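Local coordinates for protein fructose-bisphosphate aldolase (Thermus caldophilus, PDB 2FJK) that belongs to the class II fructose-bisphosphate aldolases, adopts a TIM-barrel fold and binds 1,3-dihydroxyacetonephosphate in a pocket, at residues A21-N26 with I45-E50; A76-H81 with F96-I101. One frame throughout, in Å; residues are numbered along the deposited sequence.

In the fold
Interaction 1 (21-26 with 45-50) and interaction 2 (76-81 with 96-101) follow one another along the chain, and their centres lie about 9 Å apart. Strands 44-47 and 75-78 are neighbours in one parallel sheet, where Leu46 N sits 2.6 Å from Ala76 O and Leu46 O lies 2.9 Å from His78 N, both probable hydrogen bonds. Further along, Leu48 O packs at 3.7 Å on Leu79 CD1. Both contacts reach the pocket of 1,3-dihydroxyacetonephosphate: interaction 1 supplies Asn23, whose side chain is about 4 Å from the ligand at its nearest atoms, and interaction 2 supplies Asp80 and His81. Asn23 OD1 and Asp80 OD2 meet at 3.4 Å as packing.

Interaction 1: residues A21-N26 with I45-E50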
ATOM      1  N   ALA A  21     -23.347   6.302   6.883  1.00 23.76           N
ATOM      2  CA  ALA A  21     -22.693   5.583   5.799  1.00 23.61           C
ATOM      3  C   ALA A  21     -22.877   6.566   4.655  1.00 24.16           C
ATOM      4  O   ALA A  21     -23.987   7.048   4.420  1.00 23.07           O
ATOM      5  CB  ALA A  21     -23.407   4.256   5.501  1.00 23.32           C
ATOM      6  N   PHE A  22     -21.789   6.890   3.966  1.00 22.34           N
ATOM      7  CA  PHE A  22     -21.863   7.847   2.879  1.00 21.27           C
ATOM      8  C   PHE A  22     -21.266   7.306   1.593  1.00 21.16           C
ATOM      9  O   PHE A  22     -20.142   6.792   1.578  1.00 21.31           O
ATOM     10  CB  PHE A  22     -21.158   9.144   3.275  1.00 22.26           C
ATOM     11  CG  PHE A  22     -21.656   9.737   4.564  1.00 21.54           C
ATOM     12  CD1 PHE A  22     -21.185   9.273   5.788  1.00 20.08           C
ATOM     13  CD2 PHE A  22     -22.606  10.753   4.554  1.00 21.76           C
ATOM     14  CE1 PHE A  22     -21.649   9.812   6.989  1.00 21.24           C
ATOM     15  CE2 PHE A  22     -23.080  11.301   5.750  1.00 22.81           C
ATOM     16  CZ  PHE A  22     -22.599  10.827   6.971  1.00 20.53           C
ATOM     17  N   ASN A  23     -22.026   7.433   0.512  1.00 17.86           N
ATOM     18  CA  ASN A  23     -21.594   6.948  -0.792  1.00 18.39           C
ATOM     19  C   ASN A  23     -20.538   7.851  -1.383  1.00 16.68           C
ATOM     20  O   ASN A  23     -20.615   9.070  -1.262  1.00 14.78           O
ATOM     21  CB  ASN A  23     -22.792   6.848  -1.739  1.00 16.45           C
ATOM     22  CG  ASN A  23     -23.710   5.728  -1.365  1.00 16.72           C
ATOM     23  OD1 ASN A  23     -23.494   4.571  -1.748  1.00 19.14           O
ATOM     24  ND2 ASN A  23     -24.734   6.048  -0.589  1.00 14.76           N
ATOM     25  N   THR A  24     -19.544   7.231  -2.013  1.00 17.22           N
ATOM     26  CA  THR A  24     -18.442   7.955  -2.634  1.00 17.73           C
ATOM     27  C   THR A  24     -18.210   7.377  -4.007  1.00 15.71           C
ATOM     28  O   THR A  24     -18.417   6.189  -4.216  1.00 17.93           O
ATOM     29  CB  THR A  24     -17.116   7.758  -1.901  1.00 17.13           C
ATOM     30  OG1 THR A  24     -17.317   7.855  -0.491  1.00 26.02           O
ATOM     31  CG2 THR A  24     -16.118   8.804  -2.364  1.00 12.63           C
ATOM     32  N   ASN A  25     -17.736   8.210  -4.920  1.00 15.15           N
ATOM     33  CA  ASN A  25     -17.448   7.771  -6.272  1.00 17.38           C
ATOM     34  C   ASN A  25     -16.082   8.260  -6.770  1.00 16.81           C
ATOM     35  O   ASN A  25     -15.611   7.827  -7.816  1.00 14.03           O
ATOM     36  CB  ASN A  25     -18.578   8.214  -7.205  1.00 20.81           C
ATOM     37  CG  ASN A  25     -19.777   7.279  -7.128  1.00 23.51           C
ATOM     38  OD1 ASN A  25     -19.803   6.246  -7.787  1.00 26.48           O
ATOM     39  ND2 ASN A  25     -20.760   7.626  -6.298  1.00 22.50           N
ATOM     40  N   ASN A  26     -15.438   9.146  -6.014  1.00 15.45           N
ATOM     41  CA  ASN A  26     -14.122   9.626  -6.414  1.00 16.64           C
ATOM     42  C   ASN A  26     -13.319  10.181  -5.239  1.00 17.29           C
ATOM     43  O   ASN A  26     -13.645   9.932  -4.066  1.00 12.57           O
ATOM     44  CB  ASN A  26     -14.238  10.675  -7.539  1.00 16.25           C
ATOM     45  CG  ASN A  26     -14.923  11.957  -7.093  1.00 15.96           C
ATOM     46  OD1 ASN A  26     -15.244  12.133  -5.924  1.00 21.19           O
ATOM     47  ND2 ASN A  26     -15.139  12.862  -8.032  1.00 16.35           N
ATOM     48  N   ILE A  45     -18.661   5.287   7.848  1.00 17.38           N
ATOM     49  CA  ILE A  45     -18.668   4.186   6.901  1.00 18.36           C
ATOM     50  C   ILE A  45     -18.585   4.727   5.481  1.00 18.56           C
ATOM     51  O   ILE A  45     -19.371   5.591   5.092  1.00 21.53           O
ATOM     52  CB  ILE A  45     -19.961   3.346   7.019  1.00 19.06           C
ATOM     53  CG1 ILE A  45     -19.984   2.610   8.361  1.00 19.45           C
ATOM     54  CG2 ILE A  45     -20.040   2.334   5.883  1.00 16.97           C
ATOM     55  CD1 ILE A  45     -21.259   1.823   8.606  1.00 18.59           C
ATOM     56  N   LEU A  46     -17.617   4.238   4.715  1.00 18.31           N
ATOM     57  CA  LEU A  46     -17.484   4.647   3.322  1.00 18.13           C
ATOM     58  C   LEU A  46     -18.250   3.605   2.498  1.00 19.02           C
ATOM     59  O   LEU A  46     -17.895   2.423   2.474  1.00 19.55           O
ATOM     60  CB  LEU A  46     -16.007   4.701   2.918  1.00 17.86           C
ATOM     61  CG  LEU A  46     -15.210   5.801   3.627  1.00 15.24           C
ATOM     62  CD1 LEU A  46     -13.799   5.877   3.081  1.00 17.88           C
ATOM     63  CD2 LEU A  46     -15.902   7.120   3.402  1.00 18.65           C
ATOM     64  N   ALA A  47     -19.323   4.044   1.849  1.00 18.91           N
ATOM     65  CA  ALA A  47     -20.152   3.148   1.052  1.00 18.13           C
ATOM     66  C   ALA A  47     -19.880   3.274  -0.435  1.00 17.80           C
ATOM     67  O   ALA A  47     -19.803   4.375  -0.980  1.00 18.36           O
ATOM     68  CB  ALA A  47     -21.642   3.417   1.335  1.00 17.03           C
ATOM     69  N   LEU A  48     -19.717   2.135  -1.088  1.00 19.13           N
ATOM     70  CA  LEU A  48     -19.486   2.131  -2.513  1.00 20.84           C
ATOM     71  C   LEU A  48     -20.448   1.183  -3.212  1.00 20.98           C
ATOM     72  O   LEU A  48     -20.381  -0.023  -3.029  1.00 20.05           O
ATOM     73  CB  LEU A  48     -18.054   1.714  -2.833  1.00 19.82           C
ATOM     74  CG  LEU A  48     -16.942   2.736  -2.624  1.00 21.14           C
ATOM     75  CD1 LEU A  48     -16.646   2.893  -1.130  1.00 20.68           C
ATOM     76  CD2 LEU A  48     -15.705   2.261  -3.373  1.00 19.62           C
ATOM     77  N   SER A  49     -21.332   1.734  -4.032  1.00 21.00           N
ATOM     78  CA  SER A  49     -22.280   0.912  -4.772  1.00 18.56           C
ATOM     79  C   SER A  49     -21.482   0.163  -5.827  1.00 19.39           C
ATOM     80  O   SER A  49     -20.255   0.311  -5.926  1.00 19.04           O
ATOM     81  CB  SER A  49     -23.308   1.799  -5.464  1.00 17.95           C
ATOM     82  OG  SER A  49     -22.674   2.558  -6.491  1.00 19.71           O
ATOM     83  N   GLU A  50     -22.175  -0.643  -6.619  1.00 19.59           N
ATOM     84  CA  GLU A  50     -21.523  -1.373  -7.691  1.00 20.28           C
ATOM     85  C   GLU A  50     -21.210  -0.360  -8.787  1.00 18.66           C
ATOM     86  O   GLU A  50     -20.262  -0.538  -9.564  1.00 17.95           O
ATOM     87  CB  GLU A  50     -22.440  -2.480  -8.210  1.00 24.37           C
ATOM     88  CG  GLU A  50     -22.003  -3.867  -7.760  1.00 27.92           C
ATOM     89  CD  GLU A  50     -23.044  -4.927  -8.038  1.00 30.09           C
ATOM     90  OE1 GLU A  50     -23.640  -4.905  -9.134  1.00 33.20           O
ATOM     91  OE2 GLU A  50     -23.266  -5.789  -7.163  1.00 30.95           O
TER
HETATM   92  O   HOH W   1     -21.199   4.537  -3.808  1.00 26.62           O
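Ala21, Phe22 and Asn23 pair in parallel register with Ile45, Leu46 and Ala47; the short strand axes are inclined by 32°. Phe22 turns both N-H and C=O to the neighbouring strand, straddling Leu46: its N donates to Ile45 O at 3.0 Å, nearly straight (166°), and its O accepts from Ala47 N at 2.9 Å. Thr24 N then donates to Ala47 O, the same oxygen that meets the CA-H of Asn23 (Asn23 CA to Ala47 O 3.1 Å). Asn23 can be followed outward along the face it shares with Ala21, Ile45 and Ala47. Its CB passes Ala47 O at 4.0 Å, and with CG anti to the carbonyl carbon (chi1 -71°) the amide leans toward the methyl of Ala47. CG lies 4.1 Å from Ala47 CB, and OD1 touches that same methyl before accepting a hydrogen bond from a water. This water accepts from Ser49 N at 2.8 Å, linking the last residue of strand 19-23 to the loop after strand 44-47. The Asn23 side chain touches Asp80 and the bound 1,3-dihydroxyacetonephosphate. Parallel strands 19-23 and 44-47, connected through helix 27-38, make a beta-alpha-beta unit of the TIM barrel, with a pocket residue ending its first strand.

Interaction 2: residues A76-H81 with F96-I101; sequences AVHLDH and FTSVMI. With 13P (1,3-dihydroxyacetonephosphate), chain E.
Val77 and Phe96 cross at about a right angle, with Val77 CG1 4.0 Å from the centroid of the Phe96 ring and only 11° off its normal, a CH-pi contact over the face. CG1 stands anti to the backbone N of Val77 (chi1 178°), which carries it onto the ring, while Leu79 N lies at the ring edge, in plane. Val77 is also held through its backbone: its N donates to Thr97 OG1 at 3.1 Å, and its O accepts from Thr97 N at 3.0 Å as well as, weakly, from Ser98 N. Thr97 OG1 has a further partner in Val3 O. A single bridge, His78 with Ser98, follows, and Leu79 N donates to Ser98 O at 3.1 Å. Helix 50-68 packs on both Val77 and Phe96, making this end a closely filled core. Of the bridge residues, His78 ND1 hydrogen-bonds with Lys249 NZ and Ser98 OG with Thr4 O.

Toward the ligand the hydrogen bonding between the segments ends, and packing by Met100 takes over, beside the partly exposed His81. This selenomethionine, bent at chi3 (-42°), lies alongside Asp80 and His81: its CE is 3.6 Å from Asp80 CA, and its SE approaches the His81 ring obliquely, 4.5 Å from the centroid. Asp80 OD1 rests over a face of that ring, toward the rim, and accepts a hydrogen bond from O3 of 1,3-dihydroxyacetonephosphate at 3.1 Å. The apolar core and backbone pairing therefore grade into a polar pocket wall, where Asp80 OD1, bonded to the ligand O3 and only weakly to His208 NE2, is consistent with a carboxylate that orients the hydroxyl of the bound ligand.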
ATOM      1  N   ALA A  76     -15.214   2.187   8.290  1.00 23.84           N
ATOM      2  CA  ALA A  76     -15.565   0.919   7.656  1.00 22.79           C
ATOM      3  C   ALA A  76     -15.812   1.187   6.176  1.00 22.48           C
ATOM      4  O   ALA A  76     -16.322   2.245   5.808  1.00 22.06           O
ATOM      5  CB  ALA A  76     -16.823   0.330   8.293  1.00 21.48           C
ATOM      6  N   VAL A  77     -15.437   0.229   5.336  1.00 22.13           N
ATOM      7  CA  VAL A  77     -15.638   0.332   3.895  1.00 22.60           C
ATOM      8  C   VAL A  77     -16.640  -0.767   3.488  1.00 24.91           C
ATOM      9  O   VAL A  77     -16.297  -1.950   3.477  1.00 24.30           O
ATOM     10  CB  VAL A  77     -14.294   0.156   3.160  1.00 21.38           C
ATOM     11  CG1 VAL A  77     -14.499   0.208   1.653  1.00 20.64           C
ATOM     12  CG2 VAL A  77     -13.310   1.255   3.616  1.00 20.44           C
ATOM     13  N   HIS A  78     -17.880  -0.364   3.181  1.00 26.63           N
ATOM     14  CA  HIS A  78     -18.958  -1.296   2.811  1.00 26.78           C
ATOM     15  C   HIS A  78     -19.365  -1.284   1.338  1.00 27.31           C
ATOM     16  O   HIS A  78     -19.340  -0.240   0.689  1.00 28.12           O
ATOM     17  CB  HIS A  78     -20.221  -1.011   3.633  1.00 28.10           C
ATOM     18  CG  HIS A  78     -20.076  -1.278   5.097  1.00 31.34           C
ATOM     19  ND1 HIS A  78     -21.139  -1.657   5.889  1.00 32.35           N
ATOM     20  CD2 HIS A  78     -19.002  -1.206   5.920  1.00 32.50           C
ATOM     21  CE1 HIS A  78     -20.727  -1.811   7.135  1.00 33.58           C
ATOM     22  NE2 HIS A  78     -19.434  -1.544   7.181  1.00 32.90           N
ATOM     23  N   LEU A  79     -19.775  -2.448   0.833  1.00 28.54           N
ATOM     24  CA  LEU A  79     -20.204  -2.596  -0.556  1.00 28.92           C
ATOM     25  C   LEU A  79     -21.551  -1.912  -0.832  1.00 30.62           C
ATOM     26  O   LEU A  79     -21.647  -1.081  -1.721  1.00 31.89           O
ATOM     27  CB  LEU A  79     -20.278  -4.078  -0.940  1.00 27.14           C
ATOM     28  CG  LEU A  79     -21.034  -4.448  -2.229  1.00 26.52           C
ATOM     29  CD1 LEU A  79     -20.473  -3.686  -3.424  1.00 23.29           C
ATOM     30  CD2 LEU A  79     -20.929  -5.953  -2.462  1.00 24.45           C
ATOM     31  N   ASP A  80     -22.597  -2.247  -0.092  1.00 30.30           N
ATOM     32  CA  ASP A  80     -23.885  -1.585  -0.333  1.00 31.76           C
ATOM     33  C   ASP A  80     -24.663  -2.121  -1.557  1.00 30.69           C
ATOM     34  O   ASP A  80     -24.322  -1.855  -2.717  1.00 29.22           O
ATOM     35  CB  ASP A  80     -23.663  -0.067  -0.477  1.00 31.87           C
ATOM     36  CG  ASP A  80     -24.955   0.732  -0.447  1.00 32.38           C
ATOM     37  OD1 ASP A  80     -25.776   0.492   0.463  1.00 35.83           O
ATOM     38  OD2 ASP A  80     -25.141   1.609  -1.320  1.00 31.62           O
ATOM     39  N   HIS A  81     -25.707  -2.889  -1.270  1.00 29.16           N
ATOM     40  CA  HIS A  81     -26.569  -3.456  -2.295  1.00 28.50           C
ATOM     41  C   HIS A  81     -25.813  -4.225  -3.373  1.00 28.05           C
ATOM     42  O   HIS A  81     -25.946  -3.931  -4.565  1.00 25.09           O
ATOM     43  CB  HIS A  81     -27.403  -2.340  -2.932  1.00 30.42           C
ATOM     44  CG  HIS A  81     -28.312  -1.645  -1.966  1.00 32.49           C
ATOM     45  ND1 HIS A  81     -28.437  -0.274  -1.913  1.00 35.46           N
ATOM     46  CD2 HIS A  81     -29.134  -2.134  -1.008  1.00 33.48           C
ATOM     47  CE1 HIS A  81     -29.294   0.053  -0.962  1.00 34.69           C
ATOM     48  NE2 HIS A  81     -29.732  -1.057  -0.398  1.00 34.89           N
ATOM     49  N   PHE A  96     -12.722  -4.596   1.108  1.00 19.62           N
ATOM     50  CA  PHE A  96     -13.853  -4.066   1.852  1.00 20.66           C
ATOM     51  C   PHE A  96     -13.947  -4.822   3.170  1.00 21.09           C
ATOM     52  O   PHE A  96     -13.634  -6.012   3.241  1.00 19.29           O
ATOM     53  CB  PHE A  96     -15.147  -4.217   1.051  1.00 21.31           C
ATOM     54  CG  PHE A  96     -15.242  -3.281  -0.132  1.00 23.99           C
ATOM     55  CD1 PHE A  96     -14.122  -3.000  -0.912  1.00 24.94           C
ATOM     56  CD2 PHE A  96     -16.458  -2.710  -0.486  1.00 23.31           C
ATOM     57  CE1 PHE A  96     -14.213  -2.165  -2.030  1.00 28.16           C
ATOM     58  CE2 PHE A  96     -16.564  -1.874  -1.604  1.00 24.12           C
ATOM     59  CZ  PHE A  96     -15.443  -1.601  -2.375  1.00 24.92           C
ATOM     60  N   THR A  97     -14.382  -4.121   4.211  1.00 20.85           N
ATOM     61  CA  THR A  97     -14.487  -4.715   5.537  1.00 21.46           C
ATOM     62  C   THR A  97     -15.902  -5.165   5.884  1.00 23.41           C
ATOM     63  O   THR A  97     -16.146  -5.727   6.956  1.00 20.72           O
ATOM     64  CB  THR A  97     -13.987  -3.725   6.588  1.00 19.74           C
ATOM     65  OG1 THR A  97     -14.794  -2.545   6.550  1.00 17.88           O
ATOM     66  CG2 THR A  97     -12.543  -3.357   6.296  1.00 18.40           C
ATOM     67  N   SER A  98     -16.826  -4.915   4.963  1.00 26.01           N
ATOM     68  CA  SER A  98     -18.218  -5.305   5.133  1.00 28.61           C
ATOM     69  C   SER A  98     -18.900  -5.323   3.768  1.00 28.56           C
ATOM     70  O   SER A  98     -18.776  -4.378   2.980  1.00 26.38           O
ATOM     71  CB  SER A  98     -18.942  -4.322   6.043  1.00 36.07           C
ATOM     72  OG  SER A  98     -18.031  -3.602   6.869  1.00 40.80           O
ATOM     73  N   VAL A  99     -19.609  -6.409   3.485  1.00 27.43           N
ATOM     74  CA  VAL A  99     -20.299  -6.531   2.217  1.00 26.99           C
ATOM     75  C   VAL A  99     -21.786  -6.690   2.427  1.00 28.69           C
ATOM     76  O   VAL A  99     -22.255  -6.994   3.530  1.00 26.61           O
ATOM     77  CB  VAL A  99     -19.809  -7.735   1.411  1.00 25.48           C
ATOM     78  CG1 VAL A  99     -18.333  -7.582   1.104  1.00 24.74           C
ATOM     79  CG2 VAL A  99     -20.088  -9.020   2.181  1.00 26.31           C
HETATM   80  N   MSE A 100     -22.523  -6.497   1.344  1.00 29.39           N
HETATM   81  CA  MSE A 100     -23.961  -6.593   1.391  1.00 30.39           C
HETATM   82  C   MSE A 100     -24.497  -7.157   0.098  1.00 30.20           C
HETATM   83  O   MSE A 100     -24.127  -6.714  -0.994  1.00 29.27           O
HETATM   84  CB  MSE A 100     -24.555  -5.212   1.617  1.00 32.84           C
HETATM   85  CG  MSE A 100     -26.043  -5.211   1.739  1.00 36.90           C
HETATM   86 SE   MSE A 100     -26.658  -3.419   1.679  1.00 42.40          SE
HETATM   87  CE  MSE A 100     -25.333  -2.582   2.816  1.00 44.08           C
ATOM     88  N   ILE A 101     -25.365  -8.145   0.229  1.00 28.24           N
ATOM     89  CA  ILE A 101     -25.982  -8.759  -0.921  1.00 28.18           C
ATOM     90  C   ILE A 101     -27.452  -8.373  -0.839  1.00 27.95           C
ATOM     91  O   ILE A 101     -28.072  -8.463   0.222  1.00 26.17           O
ATOM     92  CB  ILE A 101     -25.825 -10.298  -0.871  1.00 29.64           C
ATOM     93  CG1 ILE A 101     -26.556 -10.938  -2.046  1.00 29.68           C
ATOM     94  CG2 ILE A 101     -26.347 -10.834   0.460  1.00 32.54           C
ATOM     95  CD1 ILE A 101     -25.962 -10.601  -3.394  1.00 26.85           C
TER
HETATM   96  P   13P E1063     -30.500   8.032  -0.923  0.70 20.45           P
HETATM   97  O1P 13P E1063     -30.766   8.189  -2.497  0.70 21.08           O
HETATM   98  O2P 13P E1063     -31.866   8.379  -0.201  0.70 23.94           O
HETATM   99  O3P 13P E1063     -29.403   9.049  -0.485  0.70 19.39           O
HETATM  100  O1  13P E1063     -30.025   6.524  -0.639  0.70 24.31           O
HETATM  101  C1  13P E1063     -29.081   6.289   0.403  0.70 28.71           C
HETATM  102  C2  13P E1063     -29.064   4.793   0.597  0.70 31.40           C
HETATM  103  O2  13P E1063     -30.125   4.198   0.771  0.70 34.55           O
HETATM  104  C3  13P E1063     -27.749   4.015   0.580  0.70 32.96           C
HETATM  105  O3  13P E1063     -27.999   2.616   0.664  0.70 34.00           O